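Long-range contacts in MgGH51 (Meripilus giganteus, PDB 6ZPZ), which probably hydrolyses terminal alpha-L-arabinofuranosyl groups as a retaining family GH51 arabinofuranosidase, held in this structure as a covalent adduct with a cyclitol sulfate inhibitor: residues E351-A356 against T382-N387; V346-E351 against I377-T382; Y397-Y402 against Y425-Y430; N231-Q236 against A288-Y293. One frame throughout, in Å; residues are numbered along the deposited sequence.

Contact 1: residues E351-A356 against T382-N387; sequences EDFFAA and TTNAWN. With NAG (2-acetamido-2-deoxy-beta-D-glucopyranose), chain B; LX5 ([(1~{S},2~{S},3~{S},4~{S})-2-(hydroxymethyl)-3,4-bis(oxidanyl)cyclopentyl] hydrogen sulfate), chain G; NAG (2-acetamido-2-deoxy-beta-D-glucopyranose), chain C.
Phe353 lays its side chain across that of Asn384 at about a right angle, yet the ring and the amide are nearly parallel, their planes 15° apart. The amide meets the base of the phenylalanine, with Asn384 ND2 3.7 Å from Phe353 CB and OD1 towards CG and CD2. At the ring edge, close to its plane, Thr382 O approaches Phe353 CD2 at 3.4 Å.

Thr382 OG1 donates a short 2.6 Å hydrogen bond to the anti lone pair of Asp352 OD2. A chi1 of 65° sets the hydroxyl of Thr382 between its own backbone N and carbonyl carbon, turned to the carboxylate. The other oxygen of Asp352 forms a salt bridge with Arg362 of helix 359-373. Thr383 adds its methyl, CG2 lying 3.3 Å from Asp352 O.

The contact joins the loops that follow strands 345-348 and 378-381 of the (beta/alpha)8 barrel. At one end Glu351 OE2, hydrogen-bonded to His400, stands 3.4 Å from C2 of the bound cyclitol; at the other, the chain B N-acetylglucosamine lies over one face of the Trp386 ring, C3 above its centre.

The two oxygens of the buried Asp352 are thus held by different groups, the hydroxyl and a weak bond from Asn350 N on one and the guanidinium on the other, which probably fixes the rotation of the carboxylate and steadies the backbone directly after Glu351.

Contact 2: residues V346-E351 against I377-T382; sequences VEVGNE and IRFIAT. With LX5 ([(1~{S},2~{S},3~{S},4~{S})-2-(hydroxymethyl)-3,4-bis(oxidanyl)cyclopentyl] hydrogen sulfate), chain G.
Strands 346-348 and 378-381 run parallel, their short axes 4.5 Å apart at closest and inclined by 34°, with Val346 paired to Phe379 and Glu347 to Ile380. Three backbone bonds hold this register: Val346 N to Arg378 O, Ile380 N to Val346 O at 2.7 Å, and Val348 N to Ile380 O, the last almost straight at 174°.

Val346 and Phe379 lie side by side and point the same way, Val346 CB meeting Phe379 CE1 at 3.7 Å. Ile377 completes this cluster: its CG2 touches Val346 CG2 at 3.7 Å and also sits over one face of the Phe379 ring, towards the rim. On the other face of the sheet, beside Ile380, Glu347 has CG anti to the backbone N (chi1 -173°) and its chain extended beyond, which brings Glu347 CG to 3.5 Å from Thr382 CG2, while OE1 forms a salt bridge with Arg226.

Beyond the strand, Asn350 OD1 accepts a 2.8 Å hydrogen bond from the inhibitor hydroxyl O9, and ND2 is tied to Asn231 and Glu234. Glu351, which follows Asn350 as the probable acid/base does in clan GH-A enzymes, is hydrogen-bonded through OE2 to His400; an alanine here would probably leave His400 ND1 without that acceptor and open a gap beside inhibitor C2.

The pair forms a beta-alpha-beta unit with helix 359-373, whose Leu370 and Trp363 pack on Phe379 and Val348, and is flanked in the barrel by strands 284-289 and 396-403.

Contact 3: residues Y397-Y402 against Y425-Y430; sequences YDVHVY and YFEGEY. With LX5 ([(1~{S},2~{S},3~{S},4~{S})-2-(hydroxymethyl)-3,4-bis(oxidanyl)cyclopentyl] hydrogen sulfate), chain G.
The imidazole of His400 carries Glu429 CB over the centre of one face, a CH-pi contact 3.4 Å from the centroid, while Asp398 OD1 lies in plane at its edge. The Phe426 ring has Gly428 CA over one face, towards the rim, and the Tyr402 ring takes inhibitor O7 at its edge, in plane.

These groups sit on neighbouring parallel strands of the (beta/alpha)8 barrel, in a beta-alpha-beta unit with helix 405-410. Phe426 N to Tyr397 O, Val399 N to Phe426 O (2.7 Å) and Val401 N to Glu429 O bond the strands; between them Gly428 N is held only weakly, by Val399 O and Asp398 OD1, where the chain turns towards Glu429.

His400 ND1 is hydrogen-bonded to Glu351; a leucine in its place would probably leave that carboxylate without its imidazole partner and Glu429 CB without an aromatic face beneath it. With CG anti to the backbone N (chi1 -173°) and the chain extended, Glu429 reaches the inhibitor past Tyr402, whose OH is 3.3 Å from Glu429 CG. Tyr402 OH and inhibitor O7 share a 2.7 Å hydrogen bond. Consistent with Glu429 being the nucleophile, its OE1 is covalently joined to inhibitor C2 at 1.6 Å.

Contact 4: residues N231-Q236 against A288-Y293; sequences NNLEGQ and AVWAGY. With LX5 ([(1~{S},2~{S},3~{S},4~{S})-2-(hydroxymethyl)-3,4-bis(oxidanyl)cyclopentyl] hydrogen sulfate), chain G.
Beside and behind the inhibitor pocket of the (beta/alpha)8 barrel, this contact joins the short helix after strand 224-227 to the chain beyond strand 284-289, with Asn231 at its inhibitor-facing end. Leu233 supplies the apolar part. Its CD2 fits against Ala288 CB at 3.7 Å and Val289 O at 3.6 Å, and CG approaches Trp290 CD1.

Trp290 NE1 donates to Glu234 O, the carbonyl of the last residue of the short helix, at 2.9 Å. This bond is bent, 145° at the hydrogen, and the oxygen stands 20° out of the indole plane. A cation-pi contact with Arg241 further packs the same ring.

Glu234, extended beyond CG, brings its carboxylate to the edge of Tyr293. OE1 lies in the plane of that ring, 3.2 Å from Tyr293 CD2, with the carboxylate turned obliquely to it. The other oxygen, OE2, accepts from Asn350 ND2, so Glu234 acts as a second-shell residue behind an asparagine that binds the inhibitor.

Asn231, at the start of the helix, touches the inhibitor directly through its backbone: Asn231 N donates to hydroxyl O8 at 2.8 Å, nearly straight at 171°.

All four contacts reach the inhibitor at the end of one parallel barrel, contacts 1 and 2 through Glu351 and contact 2 also through Asn350. These two share Thr382 as well, contact 1 carrying on into the loops where the strand pairing of contact 2 stops. Contact 3, with its centre 11 Å from each of theirs, brings His400 ND1 to 2.5 Å from Glu351 OE2 and so couples the probable acid/base to the strand pair bearing the probable nucleophile. Contact 4 joins contact 2 through the sheet, Gly349 N lying 2.8 Å from Val289 O, and meets contact 1 where Ala355 CB packs on Tyr293 CD1 at 3.4 Å. Contacts 3 and 4, with centres about 17 Å apart, do not touch; the cyclitol bridges them.

Contact 1: residues E351-A356 against T382-N387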
# COMPACT_ATOMS: atom_id res chain seq x y z
N GLU A 351 2.82 16.33 3.07
CA GLU A 351 2.61 17.46 2.10
C GLU A 351 2.22 18.75 2.84
O GLU A 351 1.18 19.39 2.47
CB GLU A 351 1.49 17.10 1.12
CG GLU A 351 1.87 15.88 0.25
CD GLU A 351 1.43 15.97 -1.20
OE1 GLU A 351 0.29 16.36 -1.44
OE2 GLU A 351 2.26 15.71 -2.11
N ASP A 352 3.05 19.12 3.83
CA ASP A 352 2.80 20.32 4.67
C ASP A 352 3.20 21.60 3.93
O ASP A 352 2.96 22.70 4.48
CB ASP A 352 3.43 20.18 6.06
CG ASP A 352 2.65 19.19 6.90
OD1 ASP A 352 1.57 19.54 7.48
OD2 ASP A 352 3.12 18.08 6.97
N PHE A 353 3.64 21.50 2.67
CA PHE A 353 3.64 22.67 1.76
C PHE A 353 2.19 23.18 1.56
O PHE A 353 2.03 24.37 1.15
CB PHE A 353 4.38 22.39 0.44
CG PHE A 353 3.95 21.17 -0.34
CD1 PHE A 353 2.89 21.23 -1.24
CD2 PHE A 353 4.66 19.97 -0.23
CE1 PHE A 353 2.51 20.12 -1.98
CE2 PHE A 353 4.29 18.86 -0.98
CZ PHE A 353 3.22 18.94 -1.85
N PHE A 354 1.16 22.39 1.88
CA PHE A 354 -0.24 22.90 1.78
C PHE A 354 -0.57 23.75 3.01
O PHE A 354 -1.56 24.49 3.00
CB PHE A 354 -1.22 21.75 1.56
CG PHE A 354 -1.26 21.24 0.14
CD1 PHE A 354 -1.42 22.13 -0.92
CD2 PHE A 354 -1.19 19.88 -0.13
CE1 PHE A 354 -1.48 21.67 -2.22
CE2 PHE A 354 -1.27 19.42 -1.44
CZ PHE A 354 -1.40 20.31 -2.48
N ALA A 355 0.25 23.67 4.05
CA ALA A 355 0.06 24.41 5.31
C ALA A 355 1.41 24.93 5.74
O ALA A 355 1.80 24.68 6.87
CB ALA A 355 -0.59 23.57 6.36
N ALA A 356 2.07 25.63 4.82
CA ALA A 356 3.46 26.10 4.93
C ALA A 356 3.48 27.24 5.93
O ALA A 356 4.52 27.48 6.54
CB ALA A 356 3.97 26.53 3.57
N THR A 382 8.19 17.66 5.35
CA THR A 382 7.25 17.46 4.22
C THR A 382 6.95 18.75 3.45
O THR A 382 6.28 18.65 2.41
CB THR A 382 5.95 16.78 4.70
OG1 THR A 382 5.26 17.68 5.58
CG2 THR A 382 6.25 15.47 5.36
N THR A 383 7.47 19.91 3.89
CA THR A 383 7.35 21.15 3.11
C THR A 383 8.36 21.13 1.96
O THR A 383 9.24 20.26 1.97
CB THR A 383 7.56 22.38 3.99
OG1 THR A 383 8.58 22.08 4.92
CG2 THR A 383 6.28 22.80 4.68
N ASN A 384 8.24 22.04 1.01
CA ASN A 384 9.27 22.21 -0.05
C ASN A 384 10.60 22.41 0.65
O ASN A 384 10.64 23.14 1.66
CB ASN A 384 8.92 23.35 -1.01
CG ASN A 384 7.61 23.07 -1.72
OD1 ASN A 384 7.32 21.92 -2.09
ND2 ASN A 384 6.78 24.10 -1.86
N ALA A 385 11.65 21.76 0.17
CA ALA A 385 12.98 21.84 0.79
C ALA A 385 13.35 23.31 1.01
O ALA A 385 13.32 24.10 0.04
CB ALA A 385 13.99 21.09 -0.05
N TRP A 386 13.67 23.67 2.24
CA TRP A 386 14.34 24.94 2.61
C TRP A 386 13.41 26.13 2.41
O TRP A 386 13.87 27.26 2.60
CB TRP A 386 15.63 25.10 1.80
CG TRP A 386 16.44 23.85 1.83
CD1 TRP A 386 16.75 23.06 0.76
CD2 TRP A 386 16.98 23.22 2.99
NE1 TRP A 386 17.48 21.98 1.19
CE2 TRP A 386 17.66 22.06 2.55
CE3 TRP A 386 17.03 23.55 4.36
CZ2 TRP A 386 18.32 21.21 3.43
CZ3 TRP A 386 17.71 22.72 5.22
CH2 TRP A 386 18.33 21.55 4.77
N ASN A 387 12.14 25.90 2.09
CA ASN A 387 11.15 27.00 1.99
C ASN A 387 9.77 26.46 2.38
O ASN A 387 9.15 25.81 1.56
CB ASN A 387 11.14 27.62 0.59
CG ASN A 387 10.22 28.82 0.48
OD1 ASN A 387 9.65 29.27 1.48
ND2 ASN A 387 10.06 29.33 -0.73
C1 NAG B . 21.98 22.43 2.29
C2 NAG B . 21.63 23.52 3.34
C3 NAG B . 20.42 24.33 2.89
C4 NAG B . 20.56 24.80 1.41
C5 NAG B . 20.83 23.55 0.50
C6 NAG B . 20.96 23.55 -1.09
C7 NAG B . 22.32 22.80 5.57
C8 NAG B . 21.99 21.90 6.72
N2 NAG B . 21.39 22.88 4.61
O3 NAG B . 20.21 25.33 3.90
O4 NAG B . 19.33 25.42 1.05
O5 NAG B . 22.05 23.02 1.00
O6 NAG B . 20.82 22.21 -1.80
O7 NAG B . 23.38 23.39 5.47
C1 LX5 G . -0.67 12.48 -3.34
C2 LX5 G . 0.41 12.84 -2.35
C6 LX5 G . -1.60 10.07 -3.69
C5 LX5 G . -1.44 11.28 -2.77
C3 LX5 G . 0.02 12.29 -1.01
C4 LX5 G . -0.77 11.05 -1.43
O7 LX5 G . -0.34 9.43 -3.97
O8 LX5 G . -1.90 10.83 -0.58
O9 LX5 G . 1.15 12.07 -0.15
O10 LX5 G . -1.41 13.69 -3.21
S11 LX5 G . -2.06 14.32 -4.40
O12 LX5 G . -2.94 13.18 -4.63
O13 LX5 G . -2.75 15.57 -4.10
O14 LX5 G . -0.94 14.58 -5.34
C1 NAG C . 19.20 26.82 1.32
C2 NAG C . 18.23 27.30 0.24
C3 NAG C . 17.80 28.76 0.45
C4 NAG C . 17.20 28.93 1.85
C5 NAG C . 18.24 28.44 2.90
C6 NAG C . 17.60 28.48 4.31
C7 NAG C . 18.27 26.27 -2.00
C8 NAG C . 18.98 26.20 -3.33
N2 NAG C . 18.82 27.08 -1.08
O3 NAG C . 16.86 29.11 -0.59
O4 NAG C . 16.67 30.27 2.14
O5 NAG C . 18.70 27.09 2.64
O6 NAG C . 18.35 27.73 5.29
O7 NAG C . 17.27 25.62 -1.79

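Contact 2: residues V346-E351 against I377-T382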
# COMPACT_ATOMS: atom_id res chain seq x y z
N VAL A 346 11.03 8.71 10.61
CA VAL A 346 9.64 9.14 10.89
C VAL A 346 9.40 10.38 10.06
O VAL A 346 10.26 11.29 10.05
CB VAL A 346 9.39 9.34 12.39
CG1 VAL A 346 8.14 10.15 12.66
CG2 VAL A 346 9.36 8.02 13.12
N GLU A 347 8.26 10.39 9.38
CA GLU A 347 7.83 11.53 8.55
C GLU A 347 6.84 12.37 9.37
O GLU A 347 5.85 11.83 9.91
CB GLU A 347 7.27 11.04 7.23
CG GLU A 347 6.95 12.14 6.27
CD GLU A 347 6.95 11.72 4.81
OE1 GLU A 347 7.25 10.54 4.54
OE2 GLU A 347 6.68 12.58 3.96
N VAL A 348 7.12 13.66 9.45
CA VAL A 348 6.26 14.60 10.21
C VAL A 348 5.20 15.16 9.28
O VAL A 348 5.43 16.16 8.54
CB VAL A 348 7.13 15.66 10.89
CG1 VAL A 348 6.24 16.61 11.69
CG2 VAL A 348 8.22 15.00 11.73
N GLY A 349 4.05 14.50 9.30
CA GLY A 349 2.91 14.96 8.52
C GLY A 349 2.98 14.42 7.11
O GLY A 349 3.64 13.40 6.85
N ASN A 350 2.29 15.11 6.23
CA ASN A 350 2.12 14.74 4.80
C ASN A 350 1.99 16.06 4.06
O ASN A 350 1.07 16.83 4.43
CB ASN A 350 0.88 13.87 4.62
CG ASN A 350 0.57 13.57 3.18
OD1 ASN A 350 1.39 12.92 2.51
ND2 ASN A 350 -0.57 14.06 2.70
N GLU A 351 2.82 16.33 3.07
CA GLU A 351 2.61 17.46 2.10
C GLU A 351 2.22 18.75 2.84
O GLU A 351 1.18 19.39 2.47
CB GLU A 351 1.49 17.10 1.12
CG GLU A 351 1.87 15.88 0.25
CD GLU A 351 1.43 15.97 -1.20
OE1 GLU A 351 0.29 16.36 -1.44
OE2 GLU A 351 2.26 15.71 -2.11
N ILE A 377 16.24 8.44 15.87
CA ILE A 377 15.32 8.49 14.70
C ILE A 377 15.64 9.70 13.83
O ILE A 377 15.92 10.79 14.37
CB ILE A 377 13.85 8.45 15.11
CG1 ILE A 377 13.54 7.10 15.75
CG2 ILE A 377 12.94 8.75 13.92
CD1 ILE A 377 12.10 6.96 16.18
N ARG A 378 15.59 9.50 12.51
CA ARG A 378 15.71 10.60 11.55
C ARG A 378 14.31 11.08 11.18
O ARG A 378 13.51 10.28 10.64
CB ARG A 378 16.49 10.17 10.32
CG ARG A 378 16.96 11.33 9.47
CD ARG A 378 17.89 10.78 8.39
NE ARG A 378 18.60 11.85 7.73
CZ ARG A 378 19.92 12.04 7.80
NH1 ARG A 378 20.65 11.21 8.50
NH2 ARG A 378 20.49 13.06 7.16
N PHE A 379 14.05 12.35 11.39
CA PHE A 379 12.72 12.95 11.19
C PHE A 379 12.70 13.68 9.86
O PHE A 379 13.63 14.45 9.55
CB PHE A 379 12.38 13.86 12.36
CG PHE A 379 12.10 13.08 13.60
CD1 PHE A 379 10.87 12.46 13.80
CD2 PHE A 379 13.09 12.91 14.54
CE1 PHE A 379 10.63 11.70 14.93
CE2 PHE A 379 12.84 12.15 15.67
CZ PHE A 379 11.61 11.57 15.88
N ILE A 380 11.66 13.43 9.08
CA ILE A 380 11.61 13.87 7.66
C ILE A 380 10.58 14.98 7.57
O ILE A 380 9.41 14.71 7.88
CB ILE A 380 11.21 12.69 6.77
CG1 ILE A 380 12.17 11.51 6.92
CG2 ILE A 380 11.07 13.15 5.34
CD1 ILE A 380 11.63 10.25 6.32
N ALA A 381 10.99 16.15 7.07
CA ALA A 381 10.09 17.29 6.82
C ALA A 381 9.39 17.11 5.47
O ALA A 381 9.96 16.48 4.57
CB ALA A 381 10.86 18.59 6.88
N THR A 382 8.19 17.66 5.35
CA THR A 382 7.25 17.46 4.22
C THR A 382 6.95 18.75 3.45
O THR A 382 6.28 18.65 2.41
CB THR A 382 5.95 16.78 4.70
OG1 THR A 382 5.26 17.68 5.58
CG2 THR A 382 6.25 15.47 5.36
C1 LX5 G . -0.67 12.48 -3.34
C2 LX5 G . 0.41 12.84 -2.35
C6 LX5 G . -1.60 10.07 -3.69
C5 LX5 G . -1.44 11.28 -2.77
C3 LX5 G . 0.02 12.29 -1.01
C4 LX5 G . -0.77 11.05 -1.43
O7 LX5 G . -0.34 9.43 -3.97
O8 LX5 G . -1.90 10.83 -0.58
O9 LX5 G . 1.15 12.07 -0.15
O10 LX5 G . -1.41 13.69 -3.21
S11 LX5 G . -2.06 14.32 -4.40
O12 LX5 G . -2.94 13.18 -4.63
O13 LX5 G . -2.75 15.57 -4.10
O14 LX5 G . -0.94 14.58 -5.34

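Contact 3: residues Y397-Y402 against Y425-Y430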
# COMPACT_ATOMS: atom_id res chain seq x y z
N TYR A 397 14.26 15.68 3.87
CA TYR A 397 13.02 16.12 3.24
C TYR A 397 12.43 15.01 2.38
O TYR A 397 13.16 14.20 1.78
CB TYR A 397 13.26 17.34 2.35
CG TYR A 397 13.24 18.65 3.10
CD1 TYR A 397 12.03 19.29 3.36
CD2 TYR A 397 14.41 19.25 3.53
CE1 TYR A 397 11.98 20.52 4.00
CE2 TYR A 397 14.38 20.48 4.18
CZ TYR A 397 13.17 21.11 4.39
OH TYR A 397 13.14 22.33 5.01
N ASP A 398 11.11 14.99 2.37
CA ASP A 398 10.28 14.15 1.48
C ASP A 398 9.90 15.03 0.31
O ASP A 398 9.18 16.02 0.50
CB ASP A 398 9.07 13.53 2.18
CG ASP A 398 8.24 12.65 1.28
OD1 ASP A 398 8.64 12.47 0.13
OD2 ASP A 398 7.15 12.22 1.72
N VAL A 399 10.38 14.66 -0.86
CA VAL A 399 10.19 15.40 -2.14
C VAL A 399 9.20 14.63 -3.00
O VAL A 399 9.40 13.42 -3.24
CB VAL A 399 11.52 15.62 -2.89
CG1 VAL A 399 11.29 16.45 -4.16
CG2 VAL A 399 12.57 16.26 -1.99
N HIS A 400 8.14 15.32 -3.41
CA HIS A 400 7.03 14.80 -4.23
C HIS A 400 7.06 15.41 -5.63
O HIS A 400 7.24 16.64 -5.75
CB HIS A 400 5.70 15.10 -3.54
CG HIS A 400 5.54 14.37 -2.25
ND1 HIS A 400 4.34 14.37 -1.56
CD2 HIS A 400 6.38 13.57 -1.56
CE1 HIS A 400 4.46 13.63 -0.48
NE2 HIS A 400 5.71 13.13 -0.44
N VAL A 401 6.81 14.58 -6.65
CA VAL A 401 6.59 15.12 -8.00
C VAL A 401 5.74 14.15 -8.79
O VAL A 401 6.08 12.96 -8.91
CB VAL A 401 7.91 15.49 -8.71
CG1 VAL A 401 8.85 14.32 -8.92
CG2 VAL A 401 7.62 16.18 -10.04
N TYR A 402 4.64 14.69 -9.27
CA TYR A 402 3.80 14.12 -10.34
C TYR A 402 4.05 14.94 -11.60
O TYR A 402 3.97 16.19 -11.54
CB TYR A 402 2.35 14.10 -9.89
CG TYR A 402 2.04 13.03 -8.87
CD1 TYR A 402 2.60 11.77 -8.97
CD2 TYR A 402 1.17 13.28 -7.83
CE1 TYR A 402 2.28 10.79 -8.05
CE2 TYR A 402 0.85 12.31 -6.90
CZ TYR A 402 1.43 11.06 -7.00
OH TYR A 402 1.10 10.06 -6.15
N TYR A 425 17.46 13.02 1.16
CA TYR A 425 16.21 13.27 0.45
C TYR A 425 15.52 11.94 0.20
O TYR A 425 16.17 10.98 -0.19
CB TYR A 425 16.49 14.11 -0.79
CG TYR A 425 17.01 15.48 -0.45
CD1 TYR A 425 16.15 16.53 -0.17
CD2 TYR A 425 18.37 15.71 -0.31
CE1 TYR A 425 16.62 17.78 0.15
CE2 TYR A 425 18.85 16.96 0.06
CZ TYR A 425 17.97 17.99 0.30
OH TYR A 425 18.46 19.21 0.64
N PHE A 426 14.23 11.95 0.46
CA PHE A 426 13.27 10.85 0.23
C PHE A 426 12.36 11.29 -0.90
O PHE A 426 11.56 12.24 -0.73
CB PHE A 426 12.49 10.58 1.52
CG PHE A 426 11.37 9.59 1.44
CD1 PHE A 426 11.36 8.56 0.51
CD2 PHE A 426 10.31 9.68 2.34
CE1 PHE A 426 10.31 7.65 0.49
CE2 PHE A 426 9.28 8.76 2.34
CZ PHE A 426 9.28 7.74 1.40
N GLU A 427 12.48 10.63 -2.05
CA GLU A 427 11.54 10.90 -3.14
C GLU A 427 10.30 10.06 -2.86
O GLU A 427 10.16 9.00 -3.45
CB GLU A 427 12.16 10.60 -4.50
CG GLU A 427 11.37 11.24 -5.62
CD GLU A 427 11.76 12.65 -5.98
OE1 GLU A 427 12.78 13.12 -5.48
OE2 GLU A 427 11.00 13.28 -6.72
N GLY A 428 9.42 10.56 -1.99
CA GLY A 428 8.46 9.72 -1.26
C GLY A 428 7.17 9.53 -2.04
O GLY A 428 6.37 8.65 -1.66
N GLU A 429 6.99 10.33 -3.08
CA GLU A 429 5.78 10.25 -3.93
C GLU A 429 6.14 10.75 -5.31
O GLU A 429 6.37 11.99 -5.48
CB GLU A 429 4.70 11.10 -3.29
CG GLU A 429 3.40 10.95 -3.98
CD GLU A 429 2.46 12.04 -3.55
OE1 GLU A 429 1.51 11.71 -2.81
OE2 GLU A 429 2.67 13.21 -3.97
N TYR A 430 6.26 9.85 -6.28
CA TYR A 430 6.56 10.26 -7.66
C TYR A 430 5.90 9.29 -8.62
O TYR A 430 5.67 8.13 -8.26
CB TYR A 430 8.07 10.42 -7.87
CG TYR A 430 8.87 9.16 -7.98
CD1 TYR A 430 9.31 8.49 -6.85
CD2 TYR A 430 9.21 8.61 -9.20
CE1 TYR A 430 10.10 7.37 -6.93
CE2 TYR A 430 9.97 7.46 -9.31
CZ TYR A 430 10.42 6.83 -8.17
OH TYR A 430 11.18 5.70 -8.25
C1 LX5 G . -0.67 12.48 -3.34
C2 LX5 G . 0.41 12.84 -2.35
C6 LX5 G . -1.60 10.07 -3.69
C5 LX5 G . -1.44 11.28 -2.77
C3 LX5 G . 0.02 12.29 -1.01
C4 LX5 G . -0.77 11.05 -1.43
O7 LX5 G . -0.34 9.43 -3.97
O8 LX5 G . -1.90 10.83 -0.58
O9 LX5 G . 1.15 12.07 -0.15
O10 LX5 G . -1.41 13.69 -3.21
S11 LX5 G . -2.06 14.32 -4.40
O12 LX5 G . -2.94 13.18 -4.63
O13 LX5 G . -2.75 15.57 -4.10
O14 LX5 G . -0.94 14.58 -5.34

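Contact 4: residues N231-Q236 against A288-Y293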
# COMPACT_ATOMS: atom_id res chain seq x y z
N ASN A 231 -2.20 11.40 2.18
CA ASN A 231 -3.43 12.13 2.55
C ASN A 231 -4.19 11.34 3.59
O ASN A 231 -4.74 11.96 4.47
CB ASN A 231 -4.30 12.41 1.34
CG ASN A 231 -3.70 13.48 0.46
OD1 ASN A 231 -2.59 13.94 0.71
ND2 ASN A 231 -4.43 13.87 -0.56
N ASN A 232 -4.21 10.01 3.49
CA ASN A 232 -5.05 9.19 4.39
C ASN A 232 -4.60 9.31 5.86
O ASN A 232 -5.41 8.97 6.75
CB ASN A 232 -5.11 7.75 3.93
CG ASN A 232 -6.38 7.05 4.34
OD1 ASN A 232 -7.48 7.52 4.03
ND2 ASN A 232 -6.24 5.91 5.01
N LEU A 233 -3.38 9.77 6.13
CA LEU A 233 -2.93 10.06 7.52
C LEU A 233 -3.73 11.23 8.10
O LEU A 233 -3.97 11.27 9.32
CB LEU A 233 -1.47 10.47 7.46
CG LEU A 233 -0.86 10.91 8.77
CD1 LEU A 233 -0.70 9.74 9.74
CD2 LEU A 233 0.49 11.59 8.50
N GLU A 234 -4.01 12.20 7.25
CA GLU A 234 -4.33 13.57 7.74
C GLU A 234 -5.76 13.65 8.26
O GLU A 234 -5.99 14.43 9.17
CB GLU A 234 -4.08 14.57 6.64
CG GLU A 234 -2.60 14.71 6.40
CD GLU A 234 -2.26 15.78 5.40
OE1 GLU A 234 -1.63 16.75 5.81
OE2 GLU A 234 -2.58 15.60 4.21
N GLY A 235 -6.71 12.96 7.66
CA GLY A 235 -8.13 13.19 7.97
C GLY A 235 -8.63 14.44 7.27
O GLY A 235 -7.83 15.23 6.74
N GLN A 236 -9.95 14.60 7.22
CA GLN A 236 -10.58 15.84 6.68
C GLN A 236 -10.62 16.88 7.81
O GLN A 236 -10.75 18.08 7.51
CB GLN A 236 -11.99 15.53 6.15
CG GLN A 236 -12.01 14.69 4.89
CD GLN A 236 -11.15 15.23 3.76
OE1 GLN A 236 -10.34 14.48 3.20
NE2 GLN A 236 -11.30 16.52 3.45
N ALA A 288 4.86 7.67 9.14
CA ALA A 288 4.36 9.06 9.23
C ALA A 288 3.66 9.22 10.56
O ALA A 288 3.01 8.28 11.01
CB ALA A 288 3.47 9.38 8.08
N VAL A 289 3.81 10.39 11.16
CA VAL A 289 2.96 10.79 12.31
C VAL A 289 2.16 12.02 11.90
O VAL A 289 2.65 12.88 11.10
CB VAL A 289 3.80 11.05 13.57
CG1 VAL A 289 4.44 9.74 14.02
CG2 VAL A 289 4.84 12.16 13.32
N TRP A 290 0.94 12.07 12.39
CA TRP A 290 0.04 13.23 12.19
C TRP A 290 0.69 14.46 12.84
O TRP A 290 1.27 14.31 13.92
CB TRP A 290 -1.32 12.89 12.79
CG TRP A 290 -2.36 13.84 12.34
CD1 TRP A 290 -3.02 13.84 11.16
CD2 TRP A 290 -2.86 14.96 13.09
NE1 TRP A 290 -3.90 14.88 11.12
CE2 TRP A 290 -3.84 15.57 12.30
CE3 TRP A 290 -2.58 15.45 14.37
CZ2 TRP A 290 -4.54 16.70 12.72
CZ3 TRP A 290 -3.29 16.54 14.80
CH2 TRP A 290 -4.26 17.15 13.99
N ALA A 291 0.60 15.63 12.22
CA ALA A 291 1.41 16.80 12.60
C ALA A 291 0.54 18.05 12.76
O ALA A 291 1.09 19.12 12.70
CB ALA A 291 2.51 16.98 11.59
N GLY A 292 -0.75 17.91 13.07
CA GLY A 292 -1.55 19.07 13.52
C GLY A 292 -2.19 19.79 12.36
O GLY A 292 -2.52 20.97 12.53
N TYR A 293 -2.38 19.11 11.22
CA TYR A 293 -3.10 19.62 10.04
C TYR A 293 -3.98 18.51 9.44
O TYR A 293 -3.58 17.32 9.41
CB TYR A 293 -2.11 20.16 9.01
CG TYR A 293 -2.76 20.54 7.71
CD1 TYR A 293 -3.25 21.81 7.49
CD2 TYR A 293 -2.87 19.62 6.68
CE1 TYR A 293 -3.83 22.18 6.28
CE2 TYR A 293 -3.46 19.96 5.47
CZ TYR A 293 -3.95 21.24 5.27
OH TYR A 293 -4.55 21.56 4.07
C1 LX5 G . -0.67 12.48 -3.34
C2 LX5 G . 0.41 12.84 -2.35
C6 LX5 G . -1.60 10.07 -3.69
C5 LX5 G . -1.44 11.28 -2.77
C3 LX5 G . 0.02 12.29 -1.01
C4 LX5 G . -0.77 11.05 -1.43
O7 LX5 G . -0.34 9.43 -3.97
O8 LX5 G . -1.90 10.83 -0.58
O9 LX5 G . 1.15 12.07 -0.15
O10 LX5 G . -1.41 13.69 -3.21
S11 LX5 G . -2.06 14.32 -4.40
O12 LX5 G . -2.94 13.18 -4.63
O13 LX5 G . -2.75 15.57 -4.10
O14 LX5 G . -0.94 14.58 -5.34